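Local atomic coordinates of conserved hypothetical protein TM0613 (Thermotoga maritima, PDB entry 1O3U), a protein that is of unknown function but forms an all-helical HEPN domain, of a family whose members probably bind nucleotides or act on RNA. Residues A49-M54 against L67-S72; A84-K89 against A114-N119; H25-G30 against Y109-A114. All coordinates share one frame; numbering follows the deposited sequence.

Contact 1 of 3, residues A49-M54 against L67-S72; sequences AVFQRM and LGELSS
Phe51 and Val50, near the end of helix 32-54, meet Leu70 and Glu69 of helix 63-70 in a largely buried, apolar helix-helix contact. It lies toward one end of the all-helical HEPN bundle, where the chain leaves the long helix, makes a short connection and returns as a brief helix beside it. No hydrogen bond crosses; the contact is one of packing.

Phe51 supplies a flat, wide group. Its CG stands anti to the carbonyl carbon (chi1 -72°), which sends the ring across toward the shorter helix although the CB itself starts off along the flank. Two different neighbours then meet it in two different ways. Leu70 comes over one face, its CD1 lying 4.0 Å from Phe51 CE1 and displaced toward the rim. Glu69 instead meets the edge, where its CB sits 3.7 Å from Phe51 CZ, the aliphatic stem serving as a hydrophobic surface. Its chain then extends beyond CG, and the carboxylate, turned steeply to the ring plane, places OE1 3.8 Å from Phe51 CE2; this oxygen also takes a weak hydrogen bond from Trp59 N. A glutamate thus suits a half-exposed border.

Leu70 is the branched partner that fills the corner between ring and valine. Its CD1 approaches Val50 CG1 at 3.9 Å and its CD2 the same methyl at 4.1 Å, so one valine methyl meets both arms of the fork. Val50 also packs on Cys128 of helix 104-132.

Ser71 and Ser72 turn their hydroxyls back onto the carbonyls of Leu67 and Glu69: Leu67 O receives Ser71 N and, from the opposite face of its plane, Ser71 OG at 3.0 Å.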
# COMPACT_ATOMS: atom_id res chain seq x y z
N ALA A 49 12.67 -2.60 -2.16
CA ALA A 49 13.25 -3.94 -2.02
C ALA A 49 14.73 -3.94 -2.44
O ALA A 49 15.54 -4.62 -1.82
CB ALA A 49 12.46 -4.96 -2.83
N VAL A 50 15.09 -3.12 -3.44
CA VAL A 50 16.49 -3.02 -3.87
C VAL A 50 17.35 -2.33 -2.80
O VAL A 50 18.48 -2.77 -2.50
CB VAL A 50 16.66 -2.27 -5.20
CG1 VAL A 50 18.12 -2.28 -5.64
CG2 VAL A 50 15.76 -2.89 -6.31
N PHE A 51 16.86 -1.20 -2.29
CA PHE A 51 17.50 -0.55 -1.15
C PHE A 51 17.68 -1.51 0.02
O PHE A 51 18.77 -1.53 0.58
CB PHE A 51 16.78 0.72 -0.70
CG PHE A 51 16.95 1.86 -1.64
CD1 PHE A 51 16.11 2.01 -2.74
CD2 PHE A 51 17.97 2.79 -1.45
CE1 PHE A 51 16.26 3.08 -3.63
CE2 PHE A 51 18.13 3.85 -2.35
CZ PHE A 51 17.27 3.98 -3.45
N GLN A 52 16.67 -2.30 0.38
CA GLN A 52 16.75 -3.19 1.54
C GLN A 52 17.85 -4.24 1.33
O GLN A 52 18.63 -4.50 2.22
CB GLN A 52 15.44 -3.91 1.85
CG GLN A 52 15.45 -4.50 3.28
CD GLN A 52 14.39 -5.60 3.54
OE1 GLN A 52 13.35 -5.64 2.89
NE2 GLN A 52 14.67 -6.48 4.51
N ARG A 53 17.90 -4.83 0.15
CA ARG A 53 18.95 -5.81 -0.18
C ARG A 53 20.35 -5.18 -0.12
O ARG A 53 21.30 -5.82 0.34
CB ARG A 53 18.71 -6.41 -1.55
CG ARG A 53 19.80 -7.38 -2.05
CD ARG A 53 19.84 -8.70 -1.36
NE ARG A 53 21.02 -9.48 -1.80
CZ ARG A 53 21.63 -10.40 -1.10
NH1 ARG A 53 21.20 -10.72 0.12
NH2 ARG A 53 22.68 -11.03 -1.61
N MSE A 54 20.48 -3.94 -0.57
CA MSE A 54 21.75 -3.25 -0.54
C MSE A 54 22.08 -2.76 0.86
O MSE A 54 23.19 -2.36 1.09
CB MSE A 54 21.76 -2.05 -1.49
CG MSE A 54 21.85 -2.43 -2.94
SE MSE A 54 23.43 -3.57 -3.37
CE MSE A 54 24.82 -2.42 -2.61
N LEU A 67 14.11 5.92 -7.58
CA LEU A 67 14.91 5.61 -8.80
C LEU A 67 16.05 6.59 -9.03
O LEU A 67 17.11 6.21 -9.50
CB LEU A 67 14.03 5.59 -10.04
CG LEU A 67 13.12 4.41 -10.25
CD1 LEU A 67 12.51 4.56 -11.64
CD2 LEU A 67 13.90 3.05 -10.14
N GLY A 68 15.84 7.86 -8.70
CA GLY A 68 16.89 8.84 -8.80
C GLY A 68 18.05 8.48 -7.89
O GLY A 68 19.18 8.53 -8.31
N GLU A 69 17.77 8.11 -6.63
CA GLU A 69 18.82 7.72 -5.68
C GLU A 69 19.53 6.46 -6.19
O GLU A 69 20.76 6.34 -6.12
CB GLU A 69 18.24 7.43 -4.26
CG GLU A 69 17.95 8.63 -3.36
CD GLU A 69 17.32 8.21 -2.02
OE1 GLU A 69 17.97 7.49 -1.21
OE2 GLU A 69 16.15 8.61 -1.79
N LEU A 70 18.74 5.53 -6.70
CA LEU A 70 19.28 4.26 -7.20
C LEU A 70 20.27 4.47 -8.37
O LEU A 70 21.21 3.68 -8.53
CB LEU A 70 18.12 3.35 -7.58
CG LEU A 70 18.39 1.86 -7.53
CD1 LEU A 70 18.97 1.45 -6.16
CD2 LEU A 70 17.10 1.04 -7.87
N SER A 71 20.07 5.54 -9.15
CA SER A 71 20.94 5.90 -10.31
C SER A 71 22.42 6.15 -10.00
O SER A 71 23.28 6.08 -10.90
CB SER A 71 20.38 7.15 -11.01
OG SER A 71 19.13 6.84 -11.60
N SER A 72 22.72 6.46 -8.74
CA SER A 72 24.10 6.68 -8.31
C SER A 72 24.87 5.36 -8.24
O SER A 72 26.11 5.35 -8.23
CB SER A 72 24.13 7.36 -6.92
OG SER A 72 23.75 6.43 -5.90

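Contact 2 of 3, residues A84-K89 against A114-N119; sequences ALELDK and AERLVN
Leu87 and Leu117 run alongside one another, pointing opposite ways, and beside them Glu86 and Arg116 close a salt bridge. Together they join helix 78-88 to the long last helix, 104-132, in the helical bundle of the HEPN domain. The segment axes pass 10.0 Å apart, with their N-to-C directions 125° from one another, a steeply inclined crossing, nearer to perpendicular than to antiparallel.

Neither leucine buries its tip in the other's; each reaches past to the opposing backbone. Leu87 CD2 comes to rest 3.7 Å from Leu117 O, with Leu117 CB a little farther off, while Leu117 CD2 lies 4.0 Å from Glu86 O. Leucine suits both places because its branched apolar end lets CD2 lie against the other helix's backbone. Leu87 also packs on Ser39 and Ala43 of helix 32-54, and Leu117 on Cys36, whose disulfide with Cys91 holds the chain just beyond Lys89.

The charged pair runs along the more open flank. Glu86 bends at chi2 (-80°), which turns its carboxylate to meet Arg116, whose own chain is bent at chi3. The two flat groups are turned about half a right angle apart, and one bond, not a two-pronged pairing, joins them. Arg116 NH1 donates to Glu86 OE1 at 3.2 Å, fairly straight at 163°. The oxygen lies in the guanidinium plane but is met on its anti side, with the donor tilted out of the carboxylate plane. Arg116 NH1 has a second partner one turn along its own helix, Tyr120 OH.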
# COMPACT_ATOMS: atom_id res chain seq x y z
N ALA A 84 8.09 6.06 -14.21
CA ALA A 84 8.02 6.43 -12.81
C ALA A 84 7.37 7.80 -12.68
O ALA A 84 6.58 8.03 -11.80
CB ALA A 84 9.37 6.46 -12.19
N LEU A 85 7.70 8.69 -13.59
CA LEU A 85 7.17 10.04 -13.51
C LEU A 85 5.69 10.04 -13.80
O LEU A 85 4.96 10.76 -13.16
CB LEU A 85 7.93 10.96 -14.45
CG LEU A 85 9.33 11.19 -13.86
CD1 LEU A 85 10.32 11.57 -14.97
CD2 LEU A 85 9.28 12.24 -12.76
N GLU A 86 5.24 9.17 -14.71
CA GLU A 86 3.82 9.01 -14.98
C GLU A 86 3.08 8.44 -13.78
O GLU A 86 1.96 8.84 -13.47
CB GLU A 86 3.59 8.12 -16.19
CG GLU A 86 4.11 8.69 -17.48
CD GLU A 86 3.19 9.71 -18.08
OE1 GLU A 86 2.01 9.38 -18.32
OE2 GLU A 86 3.65 10.84 -18.31
N LEU A 87 3.72 7.50 -13.08
CA LEU A 87 3.13 6.87 -11.92
C LEU A 87 3.04 7.83 -10.75
O LEU A 87 2.16 7.70 -9.90
CB LEU A 87 3.98 5.69 -11.49
CG LEU A 87 3.74 4.41 -12.25
CD1 LEU A 87 4.98 3.50 -12.07
CD2 LEU A 87 2.44 3.77 -11.72
N ASP A 88 3.95 8.78 -10.72
CA ASP A 88 4.01 9.75 -9.64
C ASP A 88 2.83 10.72 -9.65
O ASP A 88 2.52 11.31 -8.61
CB ASP A 88 5.31 10.53 -9.71
CG ASP A 88 5.56 11.34 -8.45
OD1 ASP A 88 5.35 10.79 -7.35
OD2 ASP A 88 5.96 12.51 -8.48
N LYS A 89 2.19 10.90 -10.80
CA LYS A 89 1.08 11.86 -10.94
C LYS A 89 -0.21 11.44 -10.21
O LYS A 89 -0.43 10.26 -9.95
CB LYS A 89 0.77 12.08 -12.42
CG LYS A 89 1.88 12.79 -13.20
CD LYS A 89 1.82 12.42 -14.68
CE LYS A 89 2.98 13.02 -15.48
NZ LYS A 89 2.54 14.21 -16.26
N ALA A 114 -5.17 3.51 -17.11
CA ALA A 114 -5.00 2.59 -15.98
C ALA A 114 -4.19 1.36 -16.41
O ALA A 114 -3.31 0.93 -15.67
CB ALA A 114 -6.32 2.19 -15.40
N GLU A 115 -4.48 0.79 -17.59
CA GLU A 115 -3.69 -0.34 -18.10
C GLU A 115 -2.22 0.01 -18.24
O GLU A 115 -1.37 -0.77 -17.88
CB GLU A 115 -4.16 -0.84 -19.46
CG GLU A 115 -5.16 -1.95 -19.43
CD GLU A 115 -5.59 -2.37 -20.82
OE1 GLU A 115 -4.72 -2.75 -21.65
OE2 GLU A 115 -6.81 -2.32 -21.08
N ARG A 116 -1.96 1.19 -18.77
CA ARG A 116 -0.62 1.73 -18.94
C ARG A 116 0.13 1.78 -17.59
O ARG A 116 1.29 1.32 -17.47
CB ARG A 116 -0.73 3.13 -19.57
CG ARG A 116 0.45 3.65 -20.20
CD ARG A 116 0.16 4.62 -21.34
NE ARG A 116 -0.68 5.75 -20.94
CZ ARG A 116 -0.26 6.72 -20.15
NH1 ARG A 116 0.97 6.71 -19.67
NH2 ARG A 116 -1.08 7.72 -19.80
N LEU A 117 -0.52 2.35 -16.61
CA LEU A 117 0.11 2.52 -15.30
C LEU A 117 0.36 1.16 -14.63
O LEU A 117 1.36 0.96 -13.94
CB LEU A 117 -0.71 3.45 -14.41
CG LEU A 117 -0.87 4.86 -14.97
CD1 LEU A 117 -1.73 5.69 -14.05
CD2 LEU A 117 0.48 5.48 -15.16
N VAL A 118 -0.56 0.23 -14.80
CA VAL A 118 -0.38 -1.11 -14.24
C VAL A 118 0.83 -1.76 -14.94
O VAL A 118 1.71 -2.39 -14.29
CB VAL A 118 -1.67 -1.95 -14.39
CG1 VAL A 118 -1.40 -3.42 -14.22
CG2 VAL A 118 -2.80 -1.45 -13.42
N ASN A 119 0.88 -1.65 -16.27
CA ASN A 119 2.01 -2.18 -16.99
C ASN A 119 3.33 -1.56 -16.55
O ASN A 119 4.33 -2.24 -16.44
CB ASN A 119 1.86 -2.03 -18.50
CG ASN A 119 0.74 -2.87 -19.05
OD1 ASN A 119 0.24 -3.81 -18.39
ND2 ASN A 119 0.30 -2.53 -20.29

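Contact 3 of 3, residues H25-G30 against Y109-A114; sequences HDLEHG and YSRIEA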
# COMPACT_ATOMS: atom_id res chain seq x y z
N HIS A 25 -6.82 -6.37 -10.16
CA HIS A 25 -8.18 -6.66 -9.72
C HIS A 25 -9.06 -5.44 -9.86
O HIS A 25 -10.18 -5.53 -10.39
CB HIS A 25 -8.16 -7.12 -8.27
CG HIS A 25 -9.49 -7.62 -7.79
ND1 HIS A 25 -10.33 -6.86 -7.01
CD2 HIS A 25 -10.12 -8.80 -7.98
CE1 HIS A 25 -11.41 -7.55 -6.73
NE2 HIS A 25 -11.32 -8.74 -7.32
N ASP A 26 -8.57 -4.30 -9.39
CA ASP A 26 -9.30 -3.03 -9.53
C ASP A 26 -9.51 -2.70 -11.02
O ASP A 26 -10.61 -2.29 -11.42
CB ASP A 26 -8.59 -1.87 -8.86
CG ASP A 26 -8.77 -1.86 -7.33
OD1 ASP A 26 -9.85 -2.25 -6.81
OD2 ASP A 26 -7.88 -1.47 -6.60
N LEU A 27 -8.48 -2.91 -11.85
CA LEU A 27 -8.61 -2.68 -13.27
C LEU A 27 -9.74 -3.51 -13.89
O LEU A 27 -10.54 -2.98 -14.68
CB LEU A 27 -7.30 -2.97 -13.98
CG LEU A 27 -7.24 -2.75 -15.48
CD1 LEU A 27 -7.61 -1.31 -15.85
CD2 LEU A 27 -5.85 -3.10 -15.93
N GLU A 28 -9.79 -4.79 -13.52
CA GLU A 28 -10.73 -5.76 -14.11
C GLU A 28 -12.16 -5.31 -13.82
O GLU A 28 -13.06 -5.49 -14.65
CB GLU A 28 -10.45 -7.17 -13.56
CG GLU A 28 -11.57 -8.22 -13.73
CD GLU A 28 -11.32 -9.51 -12.96
OE1 GLU A 28 -10.25 -9.68 -12.31
OE2 GLU A 28 -12.24 -10.39 -12.98
N HIS A 29 -12.35 -4.66 -12.67
CA HIS A 29 -13.66 -4.24 -12.22
C HIS A 29 -14.01 -2.79 -12.55
O HIS A 29 -15.07 -2.30 -12.15
CB HIS A 29 -13.82 -4.55 -10.74
CG HIS A 29 -13.84 -6.01 -10.44
ND1 HIS A 29 -15.00 -6.76 -10.51
CD2 HIS A 29 -12.86 -6.87 -10.09
CE1 HIS A 29 -14.72 -8.02 -10.21
NE2 HIS A 29 -13.43 -8.11 -9.94
N GLY A 30 -13.13 -2.12 -13.32
CA GLY A 30 -13.39 -0.79 -13.83
C GLY A 30 -13.05 0.31 -12.85
O GLY A 30 -13.46 1.45 -13.05
N TYR A 109 -10.46 6.34 -22.42
CA TYR A 109 -9.25 7.06 -22.03
C TYR A 109 -8.80 6.54 -20.66
O TYR A 109 -7.63 6.25 -20.48
CB TYR A 109 -9.51 8.58 -21.96
CG TYR A 109 -8.31 9.41 -21.48
CD1 TYR A 109 -7.70 10.35 -22.32
CD2 TYR A 109 -7.81 9.29 -20.18
CE1 TYR A 109 -6.61 11.13 -21.88
CE2 TYR A 109 -6.73 10.06 -19.74
CZ TYR A 109 -6.14 10.98 -20.58
OH TYR A 109 -5.07 11.72 -20.12
N SER A 110 -9.74 6.40 -19.72
CA SER A 110 -9.38 5.98 -18.35
C SER A 110 -8.88 4.55 -18.27
O SER A 110 -7.96 4.23 -17.53
CB SER A 110 -10.56 6.15 -17.40
OG SER A 110 -10.94 7.49 -17.37
N ARG A 111 -9.54 3.67 -19.01
CA ARG A 111 -9.16 2.27 -19.08
C ARG A 111 -7.75 2.11 -19.64
O ARG A 111 -6.95 1.37 -19.10
CB ARG A 111 -10.19 1.51 -19.92
CG ARG A 111 -9.84 0.07 -20.27
CD ARG A 111 -9.66 -0.79 -19.11
NE ARG A 111 -9.08 -2.09 -19.45
CZ ARG A 111 -9.35 -3.22 -18.81
NH1 ARG A 111 -10.24 -3.25 -17.83
NH2 ARG A 111 -8.78 -4.34 -19.22
N ILE A 112 -7.44 2.80 -20.74
CA ILE A 112 -6.12 2.73 -21.34
C ILE A 112 -5.05 3.29 -20.40
O ILE A 112 -3.97 2.70 -20.22
CB ILE A 112 -6.11 3.51 -22.70
CG1 ILE A 112 -7.02 2.78 -23.70
CG2 ILE A 112 -4.70 3.61 -23.22
CD1 ILE A 112 -7.36 3.54 -24.93
N GLU A 113 -5.36 4.41 -19.78
CA GLU A 113 -4.46 5.07 -18.86
C GLU A 113 -4.13 4.15 -17.67
O GLU A 113 -2.95 4.01 -17.29
CB GLU A 113 -5.06 6.40 -18.42
CG GLU A 113 -4.18 7.21 -17.48
CD GLU A 113 -4.89 8.44 -16.95
OE1 GLU A 113 -5.99 8.29 -16.37
OE2 GLU A 113 -4.36 9.55 -17.12
N ALA A 114 -5.17 3.51 -17.11
CA ALA A 114 -5.00 2.59 -15.98
C ALA A 114 -4.19 1.36 -16.41
O ALA A 114 -3.31 0.93 -15.67
CB ALA A 114 -6.32 2.19 -15.40
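Arg111 lays its side chain against Leu27, bringing helix 104-132 up to the end of helix 11-28. From CB, the CG of Arg111 stands anti to the backbone N (chi1 171°), and a bend at chi2 (60°) turns the rest toward the neighbouring helix. The first atom to touch is CD, 3.9 Å from Leu27 CD1. NE follows at 4.0 Å from the same methyl, while its polar partner is Glu115 OE2, one turn farther along its own helix, in a salt bridge. Beyond it the guanidinium offers a face: Leu27 CD1 lies 3.6 Å above its plane, displaced toward the rim, and Leu27 CG approaches Arg111 CZ at 4.0 Å. At the tip, Arg111 NH1 comes within 3.2 Å of Leu27 O, but the angle is too poor for a hydrogen bond. That carbonyl already accepts Gly30 N at 3.0 Å in the Schellman motif that ends helix 11-28, where Gly30 takes a positive phi, which favours glycine.

The same methyl also meets Ala114, whose CB sits 3.8 Å from Leu27 CD1; so small a residue lets the methyl come close. Replacing Arg111 with an alanine would probably remove the flat surface that packs on Leu27 CD1 and leave the Glu115 carboxylate without this ionic partner. Elsewhere, Asp26 OD2 is hydrogen-bonded to His22 NE2 of the second subunit.

The Glu115 salt bridge probably balances the arginine's charge and holds the guanidinium's face on Leu27, while NH1 near Leu27 O, at the C-terminal helix end, may add favourable electrostatics.

In the fold
Contacts 1 and 3 lie on opposite sides of the chain's centre, their own centres about 29 Å apart, whereas contact 2 is the central one, about 6 Å from the middle. Contacts 2 and 3 share helix 104-132 and even Ala114, and Leu27 CD2 packs on Glu115 CG between them. Contact 1 uses other helices but reaches contact 2 through Leu67 and Ala84. Burial does not simply follow position: contact 2, though central, is partly buried and pairs leucines with an interhelix salt bridge, while both outer contacts are buried and have no hydrogen bond across. Contact 1 rests on an aromatic ring, contact 3 on an arginine beside the subunit interface.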